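Local atomic coordinates of methyltransferase (Pyrococcus horikoshii, PDB entry 1IXK), a protein that probably uses S-adenosyl-L-methionine to methylate the C5 position of cytidine in tRNA. Residues R31-R34 against I35-M39; S88-T92 against P93-T97; G223-M226 against R227-E230. All blocks are in the same frame, centred on the assembly; numbering follows the deposited sequence.

Contact 1: R31-R34 against I35-M39; sequences RAIR and IAEAM
Arg31 and Ile35 meet one turn apart on the helix 31-38, their side chains inclined to one another. The Arg31 chain runs straight out from CG to NE. With CG anti to the backbone N (chi1 -177°), it sets off along the flank of the helix that carries Ile35. Ile35 CD1 comes against this chain at a slant, 3.8 Å from Arg31 NE. The charged end of Arg31 has other partners: it forms salt bridges with Glu276 and Asp300 and a cation-pi contact with Tyr298. These hold the end of the chain that Ile35 packs against. Ile33 and Glu37 form a second oblique pair. Ile33 CD1 touches the aliphatic part of Glu37, 3.7 Å from Glu37 CG. The same residues are joined by i to i+4 backbone bonds: Glu37 N to Ile33 O at 2.9 Å, and Ile35 N to Arg31 O at the same length. Ala38 N bonds to Arg34 O at 3.1 Å. The two pairs are carried by different faces of this short helix. Ile33 and Ala36 pack on helix 5-13, while Ala32 and Ile35 rest on helix 18-28. Helix 31-38 thus packs against both helices, and Arg31 ties it to Glu276 on strand 276-277.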
ATOM      1  N   ARG A  31      14.341 -14.393  13.411  1.00 25.43           N
ATOM      2  CA  ARG A  31      14.255 -13.460  12.290  1.00 23.89           C
ATOM      3  C   ARG A  31      13.746 -12.103  12.786  1.00 23.21           C
ATOM      4  O   ARG A  31      13.949 -11.074  12.139  1.00 22.02           O
ATOM      5  CB  ARG A  31      13.313 -14.004  11.209  1.00 23.33           C
ATOM      6  CG  ARG A  31      13.216 -13.113   9.974  1.00 22.99           C
ATOM      7  CD  ARG A  31      12.166 -13.609   8.994  1.00 23.21           C
ATOM      8  NE  ARG A  31      12.072 -12.740   7.824  1.00 23.01           N
ATOM      9  CZ  ARG A  31      11.250 -12.944   6.798  1.00 23.03           C
ATOM     10  NH1 ARG A  31      10.440 -13.992   6.792  1.00 22.09           N
ATOM     11  NH2 ARG A  31      11.243 -12.100   5.773  1.00 19.50           N
ATOM     12  N   ALA A  32      13.093 -12.111  13.943  1.00 21.72           N
ATOM     13  CA  ALA A  32      12.560 -10.886  14.523  1.00 21.93           C
ATOM     14  C   ALA A  32      13.611  -9.777  14.567  1.00 21.83           C
ATOM     15  O   ALA A  32      13.339  -8.641  14.185  1.00 20.36           O
ATOM     16  CB  ALA A  32      12.028 -11.164  15.928  1.00 23.69           C
ATOM     17  N   ILE A  33      14.813 -10.108  15.026  1.00 21.72           N
ATOM     18  CA  ILE A  33      15.883  -9.124  15.113  1.00 23.38           C
ATOM     19  C   ILE A  33      16.292  -8.611  13.730  1.00 21.71           C
ATOM     20  O   ILE A  33      16.538  -7.420  13.555  1.00 22.16           O
ATOM     21  CB  ILE A  33      17.129  -9.715  15.832  1.00 26.03           C
ATOM     22  CG1 ILE A  33      18.239  -8.664  15.914  1.00 27.32           C
ATOM     23  CG2 ILE A  33      17.627 -10.943  15.097  1.00 27.05           C
ATOM     24  CD1 ILE A  33      17.869  -7.450  16.734  1.00 29.07           C
ATOM     25  N   ARG A  34      16.352  -9.508  12.751  1.00 20.93           N
ATOM     26  CA  ARG A  34      16.737  -9.126  11.396  1.00 21.83           C
ATOM     27  C   ARG A  34      15.722  -8.175  10.756  1.00 21.40           C
ATOM     28  O   ARG A  34      16.088  -7.277   9.999  1.00 21.32           O
ATOM     29  CB  ARG A  34      16.922 -10.377  10.529  1.00 23.34           C
ATOM     30  CG  ARG A  34      17.990 -11.332  11.075  1.00 26.06           C
ATOM     31  CD  ARG A  34      18.563 -12.246   9.999  1.00 28.15           C
ATOM     32  NE  ARG A  34      17.632 -13.279   9.550  1.00 30.08           N
ATOM     33  CZ  ARG A  34      17.234 -14.310  10.290  1.00 31.33           C
ATOM     34  NH1 ARG A  34      17.680 -14.457  11.529  1.00 31.25           N
ATOM     35  NH2 ARG A  34      16.393 -15.203   9.785  1.00 31.64           N
ATOM     36  N   ILE A  35      14.446  -8.375  11.064  1.00 21.21           N
ATOM     37  CA  ILE A  35      13.392  -7.518  10.529  1.00 19.66           C
ATOM     38  C   ILE A  35      13.469  -6.145  11.196  1.00 20.50           C
ATOM     39  O   ILE A  35      13.428  -5.114  10.523  1.00 19.72           O
ATOM     40  CB  ILE A  35      11.999  -8.133  10.787  1.00 20.01           C
ATOM     41  CG1 ILE A  35      11.809  -9.371   9.903  1.00 20.45           C
ATOM     42  CG2 ILE A  35      10.904  -7.093  10.539  1.00 20.37           C
ATOM     43  CD1 ILE A  35      10.630 -10.235  10.299  1.00 19.58           C
ATOM     44  N   ALA A  36      13.594  -6.141  12.521  1.00 20.35           N
ATOM     45  CA  ALA A  36      13.669  -4.899  13.284  1.00 20.99           C
ATOM     46  C   ALA A  36      14.851  -4.028  12.863  1.00 23.06           C
ATOM     47  O   ALA A  36      14.698  -2.824  12.641  1.00 21.93           O
ATOM     48  CB  ALA A  36      13.753  -5.208  14.774  1.00 21.97           C
ATOM     49  N   GLU A  37      16.029  -4.632  12.746  1.00 23.47           N
ATOM     50  CA  GLU A  37      17.212  -3.875  12.353  1.00 24.01           C
ATOM     51  C   GLU A  37      17.148  -3.409  10.902  1.00 24.42           C
ATOM     52  O   GLU A  37      17.537  -2.286  10.595  1.00 23.11           O
ATOM     53  CB  GLU A  37      18.480  -4.707  12.552  1.00 26.21           C
ATOM     54  CG  GLU A  37      18.737  -5.118  13.985  1.00 29.32           C
ATOM     55  CD  GLU A  37      20.073  -5.805  14.148  1.00 32.94           C
ATOM     56  OE1 GLU A  37      20.400  -6.676  13.311  1.00 32.68           O
ATOM     57  OE2 GLU A  37      20.793  -5.481  15.117  1.00 35.10           O
ATOM     58  N   ALA A  38      16.664  -4.267  10.010  1.00 23.18           N
ATOM     59  CA  ALA A  38      16.569  -3.894   8.603  1.00 24.93           C
ATOM     60  C   ALA A  38      15.644  -2.700   8.444  1.00 25.32           C
ATOM     61  O   ALA A  38      15.803  -1.897   7.527  1.00 25.18           O
ATOM     62  CB  ALA A  38      16.048  -5.061   7.778  1.00 23.99           C
HETATM   63  N   MSE A  39      14.690  -2.580   9.361  1.00 25.04           N
HETATM   64  CA  MSE A  39      13.712  -1.504   9.316  1.00 27.19           C
HETATM   65  C   MSE A  39      14.246  -0.136   9.756  1.00 28.30           C
HETATM   66  O   MSE A  39      13.612   0.890   9.510  1.00 26.83           O
HETATM   67  CB  MSE A  39      12.493  -1.902  10.154  1.00 28.75           C
HETATM   68  CG  MSE A  39      11.179  -1.355   9.624  1.00 34.04           C
HETATM   69 SE   MSE A  39       9.751  -2.435   9.914  1.00 34.89          SE
HETATM   70  CE  MSE A  39       9.866  -2.768  11.652  1.00 33.79           C
TER

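Contact 2: S88-T92 against P93-T97; sequences SITST and PEFLT
An N-cap opens the short helix 93-96, and Thr92 supplies it. Thr92 OG1 accepts a hydrogen bond from Phe95 N at 3.2 Å, with an N-H...O angle of 159°. Thr92 OG1 also donates to Ile89 O at 2.7 Å, and this one hydroxyl joins the 3-10 segment 89-91 to the first turn of the helix. Its chi1 of 63° puts OG1 between the backbone N and the carbonyl carbon, where it can serve both. The Thr92 carbonyl is used as well: Leu96 N bonds to Thr92 O at 3.1 Å. This is a 3-10 turn leading through a capping threonine into a helix, within the N-terminal RsmF-like region. A valine in place of Thr92 would probably leave Phe95 N without its capping acceptor and Ile89 O without the hydroxyl donor. Phe95 turns back over the 3-10 turn. The methyl CG2 of Thr90 sits over the centre of the Phe95 ring in a CH-pi contact, 3.8 Å from the centroid and 9° off the normal. Thr90 OG1 is held by Ser88 OG. Glu94 crosses Thr92 at about a right angle, with Glu94 OE1 3.3 Å from Thr92 CB. The Glu94 carboxylate forms salt bridges with Arg62 and Lys66. Ile89 and Phe95 both pack on strand 100-102.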
ATOM      1  N   SER A  88      19.842  15.026  -7.988  1.00 27.17           N
ATOM      2  CA  SER A  88      18.468  14.802  -7.538  1.00 27.08           C
ATOM      3  C   SER A  88      17.505  14.487  -8.671  1.00 25.89           C
ATOM      4  O   SER A  88      17.378  15.256  -9.622  1.00 24.87           O
ATOM      5  CB  SER A  88      17.963  16.020  -6.769  1.00 26.83           C
ATOM      6  OG  SER A  88      16.642  15.801  -6.306  1.00 29.28           O
ATOM      7  N   ILE A  89      16.814  13.358  -8.546  1.00 25.89           N
ATOM      8  CA  ILE A  89      15.862  12.929  -9.560  1.00 26.94           C
ATOM      9  C   ILE A  89      14.696  13.907  -9.659  1.00 25.76           C
ATOM     10  O   ILE A  89      14.062  14.025 -10.707  1.00 24.44           O
ATOM     11  CB  ILE A  89      15.320  11.508  -9.255  1.00 28.25           C
ATOM     12  CG1 ILE A  89      14.402  11.040 -10.386  1.00 29.97           C
ATOM     13  CG2 ILE A  89      14.566  11.502  -7.934  1.00 29.02           C
ATOM     14  CD1 ILE A  89      15.108  10.861 -11.709  1.00 30.41           C
ATOM     15  N   THR A  90      14.420  14.613  -8.568  1.00 25.87           N
ATOM     16  CA  THR A  90      13.328  15.579  -8.557  1.00 26.50           C
ATOM     17  C   THR A  90      13.719  16.904  -9.221  1.00 26.94           C
ATOM     18  O   THR A  90      12.902  17.814  -9.341  1.00 25.50           O
ATOM     19  CB  THR A  90      12.831  15.845  -7.114  1.00 27.65           C
ATOM     20  OG1 THR A  90      13.946  16.125  -6.260  1.00 28.35           O
ATOM     21  CG2 THR A  90      12.073  14.632  -6.579  1.00 26.73           C
ATOM     22  N   SER A  91      14.968  17.009  -9.662  1.00 27.24           N
ATOM     23  CA  SER A  91      15.427  18.227 -10.328  1.00 28.15           C
ATOM     24  C   SER A  91      15.426  18.027 -11.840  1.00 28.32           C
ATOM     25  O   SER A  91      15.756  18.938 -12.597  1.00 29.56           O
ATOM     26  CB  SER A  91      16.839  18.602  -9.859  1.00 28.14           C
ATOM     27  OG  SER A  91      16.848  18.967  -8.488  1.00 28.14           O
ATOM     28  N   THR A  92      15.049  16.828 -12.275  1.00 27.56           N
ATOM     29  CA  THR A  92      15.007  16.503 -13.698  1.00 26.63           C
ATOM     30  C   THR A  92      13.737  17.011 -14.366  1.00 27.30           C
ATOM     31  O   THR A  92      12.704  17.170 -13.716  1.00 26.24           O
ATOM     32  CB  THR A  92      15.050  14.986 -13.927  1.00 25.85           C
ATOM     33  OG1 THR A  92      13.886  14.388 -13.342  1.00 25.38           O
ATOM     34  CG2 THR A  92      16.294  14.383 -13.299  1.00 26.16           C
ATOM     35  N   PRO A  93      13.802  17.280 -15.682  1.00 27.09           N
ATOM     36  CA  PRO A  93      12.634  17.765 -16.421  1.00 27.29           C
ATOM     37  C   PRO A  93      11.563  16.673 -16.399  1.00 26.26           C
ATOM     38  O   PRO A  93      10.366  16.960 -16.406  1.00 26.76           O
ATOM     39  CB  PRO A  93      13.187  17.995 -17.827  1.00 27.37           C
ATOM     40  CG  PRO A  93      14.623  18.321 -17.580  1.00 28.24           C
ATOM     41  CD  PRO A  93      15.006  17.309 -16.531  1.00 28.88           C
ATOM     42  N   GLU A  94      12.015  15.420 -16.375  1.00 25.90           N
ATOM     43  CA  GLU A  94      11.123  14.265 -16.339  1.00 25.26           C
ATOM     44  C   GLU A  94      10.163  14.386 -15.156  1.00 25.36           C
ATOM     45  O   GLU A  94       8.955  14.220 -15.301  1.00 24.62           O
ATOM     46  CB  GLU A  94      11.923  12.965 -16.191  1.00 26.19           C
ATOM     47  CG  GLU A  94      12.668  12.486 -17.436  1.00 27.84           C
ATOM     48  CD  GLU A  94      13.787  13.416 -17.870  1.00 29.39           C
ATOM     49  OE1 GLU A  94      14.347  14.126 -17.008  1.00 28.65           O
ATOM     50  OE2 GLU A  94      14.119  13.422 -19.075  1.00 29.79           O
ATOM     51  N   PHE A  95      10.715  14.676 -13.984  1.00 23.94           N
ATOM     52  CA  PHE A  95       9.906  14.817 -12.782  1.00 25.59           C
ATOM     53  C   PHE A  95       9.073  16.095 -12.780  1.00 25.88           C
ATOM     54  O   PHE A  95       7.900  16.082 -12.409  1.00 25.20           O
ATOM     55  CB  PHE A  95      10.803  14.788 -11.538  1.00 26.50           C
ATOM     56  CG  PHE A  95      10.067  15.079 -10.260  1.00 28.09           C
ATOM     57  CD1 PHE A  95       9.967  16.383  -9.778  1.00 27.98           C
ATOM     58  CD2 PHE A  95       9.434  14.058  -9.562  1.00 28.68           C
ATOM     59  CE1 PHE A  95       9.245  16.662  -8.623  1.00 28.46           C
ATOM     60  CE2 PHE A  95       8.707  14.327  -8.403  1.00 29.40           C
ATOM     61  CZ  PHE A  95       8.612  15.632  -7.933  1.00 29.31           C
ATOM     62  N   LEU A  96       9.683  17.198 -13.200  1.00 25.80           N
ATOM     63  CA  LEU A  96       9.000  18.484 -13.219  1.00 26.12           C
ATOM     64  C   LEU A  96       7.867  18.578 -14.244  1.00 25.90           C
ATOM     65  O   LEU A  96       6.953  19.386 -14.086  1.00 25.61           O
ATOM     66  CB  LEU A  96      10.019  19.607 -13.450  1.00 27.68           C
ATOM     67  CG  LEU A  96      11.073  19.781 -12.347  1.00 29.65           C
ATOM     68  CD1 LEU A  96      12.115  20.804 -12.775  1.00 28.98           C
ATOM     69  CD2 LEU A  96      10.397  20.217 -11.056  1.00 30.51           C
ATOM     70  N   THR A  97       7.917  17.761 -15.290  1.00 25.51           N
ATOM     71  CA  THR A  97       6.866  17.798 -16.302  1.00 25.22           C
ATOM     72  C   THR A  97       5.882  16.634 -16.158  1.00 25.50           C
ATOM     73  O   THR A  97       5.085  16.367 -17.057  1.00 23.64           O
ATOM     74  CB  THR A  97       7.458  17.806 -17.735  1.00 26.53           C
ATOM     75  OG1 THR A  97       8.240  16.627 -17.953  1.00 25.96           O
ATOM     76  CG2 THR A  97       8.341  19.036 -17.934  1.00 28.30           C
TER

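Contact 3: G223-M226 against R227-E230; sequences GLQM and RLLE
Arg227 reaches back along the helix to Gly223, in the middle of the long helix 215-235. Its chain is extended from CG to NE, and Arg227 CG passes 3.3 Å from Gly223 O. Gly223 O is already bonded to Arg227 N at 2.9 Å, so backbone and side chain of one residue meet the same oxygen. With CG beside its own backbone N (chi1 -72°), the arginine chain is turned back toward the preceding turn. Leu228 makes the apolar contact, one turn on from Leu224. Leu228 CD1 meets Leu224 CG at 3.9 Å, the two leucines inclined to one another. The same methyl, Leu228 CD1, lies 3.7 Å from Gln225 OE1 and thus touches both a leucine and an amide oxygen. Gln225 bends at chi2, and its NE2 makes a weak hydrogen bond to Tyr244. Met226, a selenomethionine, contributes mainly through its backbone: Glu230 N donates to Met226 O at 3.0 Å. The four i to i+4 bonds run without a break. The buried side of the helix faces the Rossmann-like sheet. Leu228 and Leu229 pack on strand 188-194, and Gln225 and Leu229 on strand 240-246. Helix 255-264 lies alongside, touching Met226 through Trp260 and Leu229 through Val257 and Ala261.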
ATOM      1  N   GLY A 223      -9.835  -1.315  14.526  1.00 23.59           N
ATOM      2  CA  GLY A 223     -11.242  -0.971  14.510  1.00 21.57           C
ATOM      3  C   GLY A 223     -11.554  -0.095  13.318  1.00 21.17           C
ATOM      4  O   GLY A 223     -12.536  -0.318  12.608  1.00 20.59           O
ATOM      5  N   LEU A 224     -10.719   0.912  13.093  1.00 20.62           N
ATOM      6  CA  LEU A 224     -10.920   1.807  11.965  1.00 22.01           C
ATOM      7  C   LEU A 224     -10.811   1.021  10.658  1.00 19.76           C
ATOM      8  O   LEU A 224     -11.561   1.268   9.717  1.00 17.83           O
ATOM      9  CB  LEU A 224      -9.883   2.926  11.987  1.00 22.83           C
ATOM     10  CG  LEU A 224      -9.957   3.944  10.851  1.00 26.65           C
ATOM     11  CD1 LEU A 224     -11.350   4.559  10.782  1.00 28.12           C
ATOM     12  CD2 LEU A 224      -8.899   5.023  11.081  1.00 29.75           C
ATOM     13  N   GLN A 225      -9.874   0.078  10.608  1.00 20.08           N
ATOM     14  CA  GLN A 225      -9.683  -0.745   9.413  1.00 21.03           C
ATOM     15  C   GLN A 225     -10.933  -1.581   9.147  1.00 19.08           C
ATOM     16  O   GLN A 225     -11.390  -1.696   8.010  1.00 17.61           O
ATOM     17  CB  GLN A 225      -8.481  -1.675   9.590  1.00 23.72           C
ATOM     18  CG  GLN A 225      -7.129  -0.985   9.506  1.00 29.96           C
ATOM     19  CD  GLN A 225      -6.913  -0.296   8.175  1.00 32.49           C
ATOM     20  OE1 GLN A 225      -7.505   0.747   7.898  1.00 36.65           O
ATOM     21  NE2 GLN A 225      -6.065  -0.881   7.339  1.00 35.80           N
HETATM   22  N   MSE A 226     -11.470  -2.176  10.207  1.00 16.29           N
HETATM   23  CA  MSE A 226     -12.675  -2.986  10.098  1.00 14.55           C
HETATM   24  C   MSE A 226     -13.822  -2.117   9.578  1.00 13.64           C
HETATM   25  O   MSE A 226     -14.556  -2.518   8.678  1.00 13.08           O
HETATM   26  CB  MSE A 226     -13.039  -3.585  11.469  1.00 15.31           C
HETATM   27  CG  MSE A 226     -12.098  -4.705  11.956  1.00 13.34           C
HETATM   28 SE   MSE A 226     -12.424  -5.246  13.660  1.00  8.00          SE
HETATM   29  CE  MSE A 226     -14.009  -6.029  13.500  1.00 11.44           C
ATOM     30  N   ARG A 227     -13.974  -0.923  10.143  1.00 14.28           N
ATOM     31  CA  ARG A 227     -15.043  -0.017   9.719  1.00 15.46           C
ATOM     32  C   ARG A 227     -14.907   0.340   8.250  1.00 12.65           C
ATOM     33  O   ARG A 227     -15.886   0.326   7.507  1.00 12.12           O
ATOM     34  CB  ARG A 227     -15.023   1.281  10.533  1.00 18.39           C
ATOM     35  CG  ARG A 227     -15.469   1.160  11.968  1.00 25.67           C
ATOM     36  CD  ARG A 227     -15.324   2.505  12.680  1.00 29.49           C
ATOM     37  NE  ARG A 227     -15.674   2.413  14.094  1.00 35.43           N
ATOM     38  CZ  ARG A 227     -16.914   2.262  14.551  1.00 37.38           C
ATOM     39  NH1 ARG A 227     -17.934   2.190  13.706  1.00 37.13           N
ATOM     40  NH2 ARG A 227     -17.131   2.170  15.857  1.00 39.11           N
ATOM     41  N   LEU A 228     -13.687   0.679   7.842  1.00 12.03           N
ATOM     42  CA  LEU A 228     -13.426   1.049   6.458  1.00 13.19           C
ATOM     43  C   LEU A 228     -13.686  -0.115   5.505  1.00 12.08           C
ATOM     44  O   LEU A 228     -14.311   0.057   4.461  1.00 11.14           O
ATOM     45  CB  LEU A 228     -11.977   1.532   6.308  1.00 18.01           C
ATOM     46  CG  LEU A 228     -11.674   2.879   6.974  1.00 18.51           C
ATOM     47  CD1 LEU A 228     -10.175   3.102   7.070  1.00 21.12           C
ATOM     48  CD2 LEU A 228     -12.348   3.985   6.187  1.00 19.97           C
ATOM     49  N   LEU A 229     -13.211  -1.299   5.873  1.00 13.24           N
ATOM     50  CA  LEU A 229     -13.395  -2.475   5.033  1.00 12.59           C
ATOM     51  C   LEU A 229     -14.876  -2.808   4.864  1.00 12.37           C
ATOM     52  O   LEU A 229     -15.315  -3.173   3.773  1.00 13.44           O
ATOM     53  CB  LEU A 229     -12.639  -3.660   5.629  1.00 12.45           C
ATOM     54  CG  LEU A 229     -12.687  -4.973   4.842  1.00 10.98           C
ATOM     55  CD1 LEU A 229     -12.207  -4.752   3.408  1.00 11.85           C
ATOM     56  CD2 LEU A 229     -11.827  -6.001   5.550  1.00 10.82           C
ATOM     57  N   GLU A 230     -15.653  -2.679   5.937  1.00 15.18           N
ATOM     58  CA  GLU A 230     -17.081  -2.956   5.851  1.00 16.17           C
ATOM     59  C   GLU A 230     -17.780  -1.942   4.942  1.00 16.25           C
ATOM     60  O   GLU A 230     -18.612  -2.320   4.118  1.00 15.00           O
ATOM     61  CB  GLU A 230     -17.722  -2.951   7.244  1.00 17.36           C
ATOM     62  CG  GLU A 230     -19.236  -3.063   7.219  1.00 20.85           C
ATOM     63  CD  GLU A 230     -19.812  -3.546   8.541  1.00 25.28           C
ATOM     64  OE1 GLU A 230     -19.254  -3.200   9.601  1.00 26.58           O
ATOM     65  OE2 GLU A 230     -20.836  -4.263   8.513  1.00 28.27           O
TER

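Overall arrangement
The three contacts follow one another along the chain without overlap. Contacts 1 and 2 both fall in the N-terminal RsmF-like region, yet their centres are about 34 Å apart. Contact 1 packs among helices. Contact 2 borders the four-stranded antiparallel sheet through strand 100-102. Contact 3 lies on the mixed sheet of the methyltransferase fold, its centre about 29 Å from that of contact 1 and about 38 Å from that of contact 2. Contacts 2 and 3 are on opposite sides of the chain's centre. The Leu228 side chain is about 7 Å from that of Ala127, which is predicted to bind S-adenosyl-L-methionine. Contact 3 therefore probably helps build the surroundings of the cofactor site, while contacts 1 and 2 shape separate N-terminal parts.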